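Beta-N-acetylhexosaminidase (Mycobacterium smegmatis, PDB 4YYF) probably hydrolyses terminal non-reducing N-acetyl-D-hexosamine residues from N-acetyl-beta-D-hexosaminides, as a member of glycosyl hydrolase family 3. Local coordinates at residues R194-F205 with L239-G250; M229-T240 with L272-F283. The protein carries 1 engineered substitution. All coordinates share one frame; numbering follows the deposited sequence. Where two conformers were deposited one is given.

Interaction 1: residues R194-F205 with L239-G250; sequences RDAGVLPVLKHF and LTGQAPVAVMVG
Arg194 leaves the end of helix 179-196 extended, then bends at chi3 (-47°), which lays the edge of its guanidinium against the carbonyl of Pro244. NE and NH1 both bind this oxygen, from the same face of the carbonyl plane. The bond from NE to Pro244 O is short (2.8 Å) and fairly straight (164° at the hydrogen); that from NH1 to Pro244 O is longer, 3.2 Å. The carbonyl of Gln242 lies over one face of the guanidinium. One water joins Arg194 NH2 to Gln242 OE1, and another joins NH1 to Leu239 O. Strands 199-205 and 246-249 run parallel as neighbours in the TIM barrel of the family 3 N-terminal domain. Their ladder includes Met248 N to Leu202 O at 2.8 Å. The register then slips by one at a beta bulge, where His204 follows a cis peptide, and Phe205 N donates to Met248 O at 2.9 Å. Leu202 CG meets Val245 CG2 at 3.7 Å, while its CD1 packs on Leu239 CB. Met248 lies alongside Lys203, pointing the same way. Lys203 NZ makes a salt bridge with Glu106 and bonds Phe155 O. His204 ND1 bonds Asp160; an acetate, probably from crystallisation, lies near its side chain.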
loop_
_atom_site.group_PDB
_atom_site.type_symbol
_atom_site.label_atom_id
_atom_site.label_comp_id
_atom_site.label_asym_id
_atom_site.label_seq_id
_atom_site.Cartn_x
_atom_site.Cartn_y
_atom_site.Cartn_z
ATOM N N ARG A 194 -0.371 -12.947 -6.620
ATOM C CA ARG A 194 -1.608 -12.841 -7.391
ATOM C C ARG A 194 -2.231 -14.218 -7.633
ATOM O O ARG A 194 -3.450 -14.396 -7.490
ATOM C CB ARG A 194 -1.303 -12.129 -8.738
ATOM C CG ARG A 194 -2.392 -12.112 -9.788
ATOM C CD ARG A 194 -1.937 -11.283 -11.037
ATOM N NE ARG A 194 -1.351 -10.026 -10.575
ATOM C CZ ARG A 194 -0.101 -9.630 -10.782
ATOM N NH1 ARG A 194 0.308 -8.487 -10.248
ATOM N NH2 ARG A 194 0.732 -10.356 -11.523
ATOM N N ASP A 195 -1.416 -15.195 -8.016
ATOM C CA ASP A 195 -1.955 -16.538 -8.275
ATOM C C ASP A 195 -2.435 -17.245 -6.999
ATOM O O ASP A 195 -3.242 -18.179 -7.060
ATOM C CB ASP A 195 -0.942 -17.410 -9.037
ATOM C CG ASP A 195 -0.758 -16.971 -10.485
ATOM O OD1 ASP A 195 -1.563 -16.146 -10.961
ATOM O OD2 ASP A 195 0.196 -17.443 -11.154
ATOM N N ALA A 196 -1.940 -16.799 -5.852
ATOM C CA ALA A 196 -2.444 -17.265 -4.557
ATOM C C ALA A 196 -3.755 -16.560 -4.186
ATOM O O ALA A 196 -4.464 -16.984 -3.270
ATOM C CB ALA A 196 -1.407 -17.041 -3.455
ATOM N N GLY A 197 -4.072 -15.479 -4.891
ATOM C CA GLY A 197 -5.282 -14.721 -4.613
ATOM C C GLY A 197 -5.055 -13.580 -3.637
ATOM O O GLY A 197 -6.010 -13.002 -3.103
ATOM N N VAL A 198 -3.787 -13.235 -3.429
ATOM C CA VAL A 198 -3.417 -12.096 -2.590
ATOM C C VAL A 198 -3.219 -10.917 -3.523
ATOM O O VAL A 198 -2.648 -11.085 -4.596
ATOM C CB VAL A 198 -2.080 -12.367 -1.841
ATOM C CG1 VAL A 198 -1.610 -11.122 -1.080
ATOM C CG2 VAL A 198 -2.235 -13.542 -0.877
ATOM N N LEU A 199 -3.687 -9.729 -3.134
ATOM C CA LEU A 199 -3.438 -8.538 -3.947
ATOM C C LEU A 199 -2.016 -8.041 -3.705
ATOM O O LEU A 199 -1.690 -7.620 -2.597
ATOM C CB LEU A 199 -4.425 -7.414 -3.584
ATOM C CG LEU A 199 -4.193 -6.094 -4.331
ATOM C CD1 LEU A 199 -4.538 -6.225 -5.848
ATOM C CD2 LEU A 199 -5.017 -4.964 -3.687
ATOM N N PRO A 200 -1.157 -8.088 -4.735
ATOM C CA PRO A 200 0.180 -7.519 -4.541
ATOM C C PRO A 200 0.176 -5.999 -4.729
ATOM O O PRO A 200 -0.676 -5.459 -5.449
ATOM C CB PRO A 200 1.016 -8.209 -5.623
ATOM C CG PRO A 200 0.038 -8.558 -6.706
ATOM C CD PRO A 200 -1.336 -8.673 -6.083
ATOM N N VAL A 201 1.094 -5.312 -4.049
ATOM C CA VAL A 201 1.173 -3.849 -4.134
ATOM C C VAL A 201 2.612 -3.440 -4.460
ATOM O O VAL A 201 3.506 -3.626 -3.644
ATOM C CB VAL A 201 0.735 -3.169 -2.817
ATOM C CG1 VAL A 201 0.647 -1.632 -3.014
ATOM C CG2 VAL A 201 -0.629 -3.716 -2.329
ATOM N N LEU A 202 2.824 -2.896 -5.655
ATOM C CA LEU A 202 4.145 -2.427 -6.081
ATOM C C LEU A 202 4.519 -1.140 -5.338
ATOM O O LEU A 202 3.726 -0.202 -5.296
ATOM C CB LEU A 202 4.122 -2.141 -7.583
ATOM C CG LEU A 202 3.530 -3.226 -8.489
ATOM C CD1 LEU A 202 3.437 -2.718 -9.925
ATOM C CD2 LEU A 202 4.383 -4.493 -8.437
ATOM N N LYS A 203 5.720 -1.071 -4.765
ATOM C CA LYS A 203 6.104 0.105 -3.962
ATOM C C LYS A 203 7.609 0.384 -4.123
ATOM O O LYS A 203 8.348 -0.538 -4.480
ATOM C CB LYS A 203 5.718 -0.118 -2.487
ATOM C CG LYS A 203 6.551 -1.174 -1.765
ATOM C CD LYS A 203 5.883 -1.588 -0.432
ATOM C CE LYS A 203 6.817 -2.449 0.423
ATOM N NZ LYS A 203 6.157 -2.879 1.705
ATOM N N HIS A 204 8.095 1.612 -3.888
ATOM C CA HIS A 204 7.328 2.787 -3.458
ATOM C C HIS A 204 7.366 3.852 -4.572
ATOM O O HIS A 204 8.381 4.520 -4.763
ATOM C CB HIS A 204 7.934 3.382 -2.166
ATOM C CG HIS A 204 8.060 2.410 -1.029
ATOM N ND1 HIS A 204 9.122 1.519 -0.914
ATOM C CD2 HIS A 204 7.289 2.191 0.063
ATOM C CE1 HIS A 204 8.975 0.796 0.172
ATOM N NE2 HIS A 204 7.865 1.182 0.794
ATOM N N PHE A 205 6.264 4.010 -5.302
ATOM C CA PHE A 205 6.195 4.886 -6.484
ATOM C C PHE A 205 6.396 6.370 -6.137
ATOM O O PHE A 205 5.861 6.857 -5.137
ATOM C CB PHE A 205 4.825 4.681 -7.150
ATOM C CG PHE A 205 4.641 5.405 -8.455
ATOM C CD1 PHE A 205 4.146 6.708 -8.486
ATOM C CD2 PHE A 205 4.901 4.761 -9.664
ATOM C CE1 PHE A 205 3.947 7.370 -9.700
ATOM C CE2 PHE A 205 4.696 5.420 -10.876
ATOM C CZ PHE A 205 4.215 6.729 -10.890
ATOM N N LEU A 239 4.748 -3.889 -15.021
ATOM C CA LEU A 239 4.141 -4.566 -13.881
ATOM C C LEU A 239 2.765 -4.016 -13.498
ATOM O O LEU A 239 1.947 -4.741 -12.949
ATOM C CB LEU A 239 5.083 -4.558 -12.672
ATOM C CG LEU A 239 6.399 -5.303 -12.894
ATOM C CD1 LEU A 239 7.180 -5.444 -11.600
ATOM C CD2 LEU A 239 6.117 -6.677 -13.506
ATOM N N THR A 240 2.505 -2.745 -13.784
ATOM C CA THR A 240 1.186 -2.177 -13.469
ATOM C C THR A 240 0.082 -2.719 -14.366
ATOM O O THR A 240 -1.101 -2.610 -14.031
ATOM C CB THR A 240 1.166 -0.639 -13.537
ATOM O OG1 THR A 240 1.425 -0.213 -14.875
ATOM C CG2 THR A 240 2.219 -0.054 -12.630
ATOM N N GLY A 241 0.468 -3.299 -15.502
ATOM C CA GLY A 241 -0.483 -3.829 -16.462
ATOM C C GLY A 241 -0.812 -5.295 -16.248
ATOM O O GLY A 241 -1.567 -5.884 -17.022
ATOM N N GLN A 242 -0.252 -5.883 -15.197
ATOM C CA GLN A 242 -0.505 -7.286 -14.860
ATOM C C GLN A 242 -1.451 -7.332 -13.652
ATOM O O GLN A 242 -1.022 -7.236 -12.509
ATOM C CB GLN A 242 0.832 -8.028 -14.614
ATOM C CG GLN A 242 1.725 -8.099 -15.882
ATOM C CD GLN A 242 3.137 -8.652 -15.642
ATOM O OE1 GLN A 242 3.456 -9.149 -14.561
ATOM N NE2 GLN A 242 3.991 -8.568 -16.672
ATOM N N ALA A 243 -2.746 -7.456 -13.936
ATOM C CA ALA A 243 -3.809 -7.299 -12.944
ATOM C C ALA A 243 -4.264 -8.644 -12.371
ATOM O O ALA A 243 -4.153 -9.671 -13.039
ATOM C CB ALA A 243 -4.979 -6.584 -13.573
ATOM N N PRO A 244 -4.793 -8.648 -11.137
ATOM C CA PRO A 244 -4.930 -7.492 -10.241
ATOM C C PRO A 244 -3.605 -7.083 -9.610
ATOM O O PRO A 244 -2.739 -7.913 -9.292
ATOM C CB PRO A 244 -5.914 -7.975 -9.171
ATOM C CG PRO A 244 -5.801 -9.454 -9.186
ATOM C CD PRO A 244 -5.467 -9.847 -10.604
ATOM N N VAL A 245 -3.445 -5.778 -9.446
ATOM C CA VAL A 245 -2.247 -5.240 -8.838
ATOM C C VAL A 245 -2.605 -3.848 -8.328
ATOM O O VAL A 245 -3.503 -3.196 -8.864
ATOM C CB VAL A 245 -1.069 -5.195 -9.862
ATOM C CG1 VAL A 245 -1.315 -4.136 -10.940
ATOM C CG2 VAL A 245 0.274 -4.954 -9.155
ATOM N N ALA A 246 -1.932 -3.418 -7.273
ATOM C CA ALA A 246 -2.102 -2.080 -6.725
ATOM C C ALA A 246 -0.738 -1.418 -6.701
ATOM O O ALA A 246 0.272 -2.072 -6.914
ATOM C CB ALA A 246 -2.702 -2.119 -5.318
ATOM N N VAL A 247 -0.713 -0.113 -6.459
ATOM C CA VAL A 247 0.541 0.619 -6.348
ATOM C C VAL A 247 0.506 1.381 -5.028
ATOM O O VAL A 247 -0.550 1.874 -4.631
ATOM C CB VAL A 247 0.713 1.604 -7.525
ATOM C CG1 VAL A 247 1.919 2.569 -7.293
ATOM C CG2 VAL A 247 0.879 0.846 -8.862
HETATM N N MSE A 248 1.645 1.448 -4.337
HETATM C CA MSE A 248 1.786 2.321 -3.171
HETATM C C MSE A 248 2.735 3.477 -3.486
HETATM O O MSE A 248 3.854 3.263 -3.957
HETATM C CB MSE A 248 2.338 1.547 -1.973
HETATM C CG MSE A 248 2.627 2.431 -0.737
HETATM SE SE MSE A 248 3.258 1.351 0.782
HETATM C CE MSE A 248 1.562 0.637 1.310
ATOM N N VAL A 249 2.293 4.701 -3.207
ATOM C CA VAL A 249 3.112 5.892 -3.439
ATOM C C VAL A 249 3.866 6.254 -2.159
ATOM O O VAL A 249 3.277 6.280 -1.082
ATOM C CB VAL A 249 2.238 7.084 -3.879
ATOM C CG1 VAL A 249 3.087 8.337 -4.030
ATOM C CG2 VAL A 249 1.548 6.774 -5.196
ATOM N N GLY A 250 5.167 6.522 -2.268
ATOM C CA GLY A 250 5.966 6.838 -1.094
ATOM C C GLY A 250 5.987 8.331 -0.793
ATOM O O GLY A 250 5.339 9.116 -1.484
HETATM O O HOH W 1 3.543 -9.629 -12.109
HETATM O O HOH W 2 2.471 -6.952 -11.186
#

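Interaction 2: residues M229-T240 with L272-F283; sequences MGDDLVPYRTLT and LLRSGGYGGPGF
Tyr278 meets Tyr236 and Thr240 at the centre of this contact. Its ring edge is turned to the backbone of helix 234-239, near Tyr236 C and Arg237 N, and CE2 touches Tyr236 CB at 3.7 Å. Tyr278 OH lies 2.8 Å from Thr240 OG1. A chi1 of 71° places CG between the backbone N and the carbonyl carbon, and Gly280 N lies over one face of the ring. Met229 bends at chi2 and brings CE to 4.1 Å from Leu272 CD1. Phe283 turns a ring edge to Thr240 O, with CE1 3.6 Å from that oxygen.

Further out, each hydroxyl is held by its own segment. Thr240 OG1 donates to Tyr236 O at 3.0 Å, and Thr240 N binds the same oxygen. Tyr278 OH donates to Pro281 O at 2.8 Å, within the loop after helix 267-275. Arg274 NH1 holds Phe283 O at 3.0 Å, and its NH2 forms a salt bridge with Asp317. The contact joins helix 234-239 to this loop in the helical layer around the TIM barrel, and Tyr236 and Phe283 reach the barrel strands at Leu202 and Val247. Van der Waals packing carries much of it, with a water donating to both Thr240 OG1 and Pro281 O. Arg237 NE and Tyr278 O are buried without a partner in the model, a cost probably offset by the apolar packing.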
loop_
_atom_site.group_PDB
_atom_site.type_symbol
_atom_site.label_atom_id
_atom_site.label_comp_id
_atom_site.label_asym_id
_atom_site.label_seq_id
_atom_site.Cartn_x
_atom_site.Cartn_y
_atom_site.Cartn_z
HETATM N N MSE A 229 12.752 8.469 -14.866
HETATM C CA MSE A 229 12.127 7.975 -16.100
HETATM C C MSE A 229 12.920 6.869 -16.773
HETATM O O MSE A 229 12.334 5.992 -17.403
HETATM C CB MSE A 229 11.918 9.102 -17.115
HETATM C CG MSE A 229 10.801 10.048 -16.769
HETATM SE SE MSE A 229 9.027 9.226 -16.842
HETATM C CE MSE A 229 8.144 10.951 -17.025
ATOM N N GLY A 230 14.244 6.910 -16.645
ATOM C CA GLY A 230 15.086 5.912 -17.290
ATOM C C GLY A 230 15.575 4.794 -16.382
ATOM O O GLY A 230 16.347 3.938 -16.809
ATOM N N ASP A 231 15.120 4.782 -15.133
ATOM C CA ASP A 231 15.672 3.871 -14.133
ATOM C C ASP A 231 14.590 3.366 -13.175
ATOM O O ASP A 231 13.989 2.296 -13.381
ATOM C CB ASP A 231 16.790 4.605 -13.369
ATOM C CG ASP A 231 17.662 3.681 -12.541
ATOM O OD1 ASP A 231 17.428 2.459 -12.537
ATOM O OD2 ASP A 231 18.609 4.186 -11.903
ATOM N N ASP A 232 14.328 4.148 -12.138
ATOM C CA ASP A 232 13.396 3.749 -11.089
ATOM C C ASP A 232 11.979 3.436 -11.584
ATOM O O ASP A 232 11.288 2.600 -11.009
ATOM C CB ASP A 232 13.337 4.827 -9.994
ATOM C CG ASP A 232 14.724 5.245 -9.499
ATOM O OD1 ASP A 232 15.539 5.705 -10.334
ATOM O OD2 ASP A 232 14.999 5.112 -8.281
ATOM N N LEU A 233 11.541 4.110 -12.640
ATOM C CA LEU A 233 10.161 3.956 -13.098
ATOM C C LEU A 233 10.005 2.799 -14.074
ATOM O O LEU A 233 8.889 2.417 -14.412
ATOM C CB LEU A 233 9.653 5.256 -13.750
ATOM C CG LEU A 233 9.260 6.340 -12.748
ATOM C CD1 LEU A 233 9.053 7.689 -13.423
ATOM C CD2 LEU A 233 8.005 5.930 -11.979
ATOM N N VAL A 234 11.126 2.255 -14.539
ATOM C CA VAL A 234 11.084 1.194 -15.552
ATOM C C VAL A 234 10.215 -0.032 -15.181
ATOM O O VAL A 234 9.410 -0.476 -16.005
ATOM C CB VAL A 234 12.508 0.796 -16.032
ATOM C CG1 VAL A 234 12.462 -0.424 -16.930
ATOM C CG2 VAL A 234 13.150 1.973 -16.766
ATOM N N PRO A 235 10.356 -0.572 -13.950
ATOM C CA PRO A 235 9.540 -1.742 -13.590
ATOM C C PRO A 235 8.023 -1.508 -13.677
ATOM O O PRO A 235 7.290 -2.421 -14.065
ATOM C CB PRO A 235 9.955 -2.017 -12.133
ATOM C CG PRO A 235 11.365 -1.509 -12.053
ATOM C CD PRO A 235 11.368 -0.275 -12.913
ATOM N N TYR A 236 7.557 -0.315 -13.324
ATOM C CA TYR A 236 6.125 -0.018 -13.380
ATOM C C TYR A 236 5.548 -0.124 -14.793
ATOM O O TYR A 236 4.373 -0.435 -14.959
ATOM C CB TYR A 236 5.828 1.374 -12.807
ATOM C CG TYR A 236 6.139 1.507 -11.332
ATOM C CD1 TYR A 236 5.207 1.144 -10.370
ATOM C CD2 TYR A 236 7.368 1.999 -10.900
ATOM C CE1 TYR A 236 5.487 1.265 -9.013
ATOM C CE2 TYR A 236 7.659 2.117 -9.540
ATOM C CZ TYR A 236 6.709 1.751 -8.610
ATOM O OH TYR A 236 6.987 1.872 -7.258
ATOM N N ARG A 237 6.377 0.128 -15.804
ATOM C CA ARG A 237 5.904 0.128 -17.189
ATOM C C ARG A 237 5.256 -1.183 -17.593
ATOM O O ARG A 237 4.300 -1.186 -18.354
ATOM C CB ARG A 237 7.035 0.420 -18.165
ATOM C CG ARG A 237 7.697 1.773 -18.034
ATOM C CD ARG A 237 8.883 1.790 -18.979
ATOM N NE ARG A 237 9.718 2.985 -18.884
ATOM C CZ ARG A 237 10.863 3.134 -19.547
ATOM N NH1 ARG A 237 11.571 4.248 -19.423
ATOM N NH2 ARG A 237 11.299 2.161 -20.336
ATOM N N THR A 238 5.783 -2.301 -17.105
ATOM C CA THR A 238 5.170 -3.590 -17.412
ATOM C C THR A 238 4.341 -4.154 -16.256
ATOM O O THR A 238 3.338 -4.815 -16.486
ATOM C CB THR A 238 6.185 -4.641 -17.898
ATOM O OG1 THR A 238 7.169 -4.845 -16.894
ATOM C CG2 THR A 238 6.867 -4.177 -19.175
ATOM N N LEU A 239 4.748 -3.889 -15.021
ATOM C CA LEU A 239 4.141 -4.566 -13.881
ATOM C C LEU A 239 2.765 -4.016 -13.498
ATOM O O LEU A 239 1.947 -4.741 -12.949
ATOM C CB LEU A 239 5.083 -4.558 -12.672
ATOM C CG LEU A 239 6.399 -5.303 -12.894
ATOM C CD1 LEU A 239 7.180 -5.444 -11.600
ATOM C CD2 LEU A 239 6.117 -6.677 -13.506
ATOM N N THR A 240 2.505 -2.745 -13.784
ATOM C CA THR A 240 1.186 -2.177 -13.469
ATOM C C THR A 240 0.082 -2.719 -14.366
ATOM O O THR A 240 -1.101 -2.610 -14.031
ATOM C CB THR A 240 1.166 -0.639 -13.537
ATOM O OG1 THR A 240 1.425 -0.213 -14.875
ATOM C CG2 THR A 240 2.219 -0.054 -12.630
ATOM N N LEU A 272 0.715 11.516 -12.942
ATOM C CA LEU A 272 1.763 10.820 -13.683
ATOM C C LEU A 272 1.379 9.352 -13.859
ATOM O O LEU A 272 1.519 8.785 -14.941
ATOM C CB LEU A 272 3.094 10.912 -12.935
ATOM C CG LEU A 272 4.312 10.363 -13.682
ATOM C CD1 LEU A 272 4.688 11.276 -14.827
ATOM C CD2 LEU A 272 5.496 10.180 -12.712
ATOM N N LEU A 273 0.871 8.759 -12.783
ATOM C CA LEU A 273 0.465 7.356 -12.767
ATOM C C LEU A 273 -0.799 7.122 -13.602
ATOM O O LEU A 273 -0.851 6.192 -14.418
ATOM C CB LEU A 273 0.281 6.899 -11.309
ATOM C CG LEU A 273 0.012 5.429 -10.990
ATOM C CD1 LEU A 273 1.088 4.526 -11.595
ATOM C CD2 LEU A 273 -0.088 5.226 -9.462
ATOM N N ARG A 274 -1.814 7.967 -13.420
ATOM C CA ARG A 274 -3.085 7.795 -14.134
ATOM C C ARG A 274 -2.984 8.038 -15.635
ATOM O O ARG A 274 -3.676 7.391 -16.429
ATOM C CB ARG A 274 -4.175 8.731 -13.576
ATOM C CG ARG A 274 -4.519 8.562 -12.096
ATOM C CD ARG A 274 -4.994 7.174 -11.758
ATOM N NE ARG A 274 -5.354 7.086 -10.344
ATOM C CZ ARG A 274 -5.596 5.949 -9.708
ATOM N NH1 ARG A 274 -5.500 4.806 -10.360
ATOM N NH2 ARG A 274 -5.911 5.961 -8.424
ATOM N N SER A 275 -2.150 8.996 -16.028
ATOM C CA SER A 275 -2.120 9.437 -17.423
ATOM C C SER A 275 -1.217 8.579 -18.305
ATOM O O SER A 275 -1.304 8.634 -19.540
ATOM C CB SER A 275 -1.610 10.872 -17.513
ATOM O OG SER A 275 -0.213 10.900 -17.237
ATOM N N GLY A 276 -0.328 7.818 -17.684
ATOM C CA GLY A 276 0.662 7.065 -18.442
ATOM C C GLY A 276 1.930 7.871 -18.644
ATOM O O GLY A 276 2.832 7.475 -19.394
ATOM N N GLY A 277 2.006 9.012 -17.968
ATOM C CA GLY A 277 3.154 9.895 -18.098
ATOM C C GLY A 277 4.431 9.262 -17.577
ATOM O O GLY A 277 5.528 9.678 -17.930
ATOM N N TYR A 278 4.294 8.250 -16.729
ATOM C CA TYR A 278 5.468 7.593 -16.167
ATOM C C TYR A 278 6.143 6.676 -17.194
ATOM O O TYR A 278 7.198 6.101 -16.916
ATOM C CB TYR A 278 5.103 6.802 -14.904
ATOM C CG TYR A 278 4.296 5.569 -15.203
ATOM C CD1 TYR A 278 2.930 5.653 -15.428
ATOM C CD2 TYR A 278 4.902 4.320 -15.269
ATOM C CE1 TYR A 278 2.185 4.540 -15.708
ATOM C CE2 TYR A 278 4.164 3.196 -15.547
ATOM C CZ TYR A 278 2.811 3.314 -15.769
ATOM O OH TYR A 278 2.075 2.192 -16.054
ATOM N N GLY A 279 5.528 6.519 -18.367
ATOM C CA GLY A 279 6.130 5.734 -19.434
ATOM C C GLY A 279 5.466 4.392 -19.690
ATOM O O GLY A 279 5.882 3.640 -20.570
ATOM N N GLY A 280 4.431 4.086 -18.919
ATOM C CA GLY A 280 3.678 2.862 -19.095
ATOM C C GLY A 280 2.238 3.251 -19.331
ATOM O O GLY A 280 1.913 4.431 -19.305
ATOM N N PRO A 281 1.370 2.271 -19.586
ATOM C CA PRO A 281 -0.045 2.592 -19.785
ATOM C C PRO A 281 -0.633 3.215 -18.523
ATOM O O PRO A 281 -0.244 2.821 -17.421
ATOM C CB PRO A 281 -0.680 1.222 -20.050
ATOM C CG PRO A 281 0.304 0.227 -19.482
ATOM C CD PRO A 281 1.642 0.831 -19.718
ATOM N N GLY A 282 -1.546 4.175 -18.685
ATOM C CA GLY A 282 -2.177 4.832 -17.552
ATOM C C GLY A 282 -2.823 3.811 -16.629
ATOM O O GLY A 282 -3.537 2.915 -17.087
ATOM N N PHE A 283 -2.575 3.948 -15.330
ATOM C CA PHE A 283 -2.994 2.943 -14.356
ATOM C C PHE A 283 -4.339 3.300 -13.747
ATOM O O PHE A 283 -4.512 4.397 -13.211
ATOM C CB PHE A 283 -1.929 2.820 -13.255
ATOM C CG PHE A 283 -2.256 1.803 -12.193
ATOM C CD1 PHE A 283 -2.376 0.454 -12.516
ATOM C CD2 PHE A 283 -2.417 2.191 -10.871
ATOM C CE1 PHE A 283 -2.663 -0.492 -11.535
ATOM C CE2 PHE A 283 -2.707 1.255 -9.880
ATOM C CZ PHE A 283 -2.825 -0.088 -10.213
HETATM O O HOH W 3 -1.139 0.393 -16.120
#

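In the fold
From the N terminus, the chain passes through helix 179-196 and strand 199-205, then through the helices 225-229 and 234-239, before strand 246-249 returns to pair with the earlier strand. Interaction 1 closes this loop. Interaction 2 starts inside it, at 229-240, and closes later, when helix 267-275 and the loop after it come back. The two therefore cross, and they share Leu239 and Thr240. Their centres lie about 13 Å apart. They meet where the Tyr236 and Phe205 rings stack edge-to-face and where Phe283 packs on Val247. Interaction 1 joins adjacent barrel strands; interaction 2 ties together two elements of the outer helical layer.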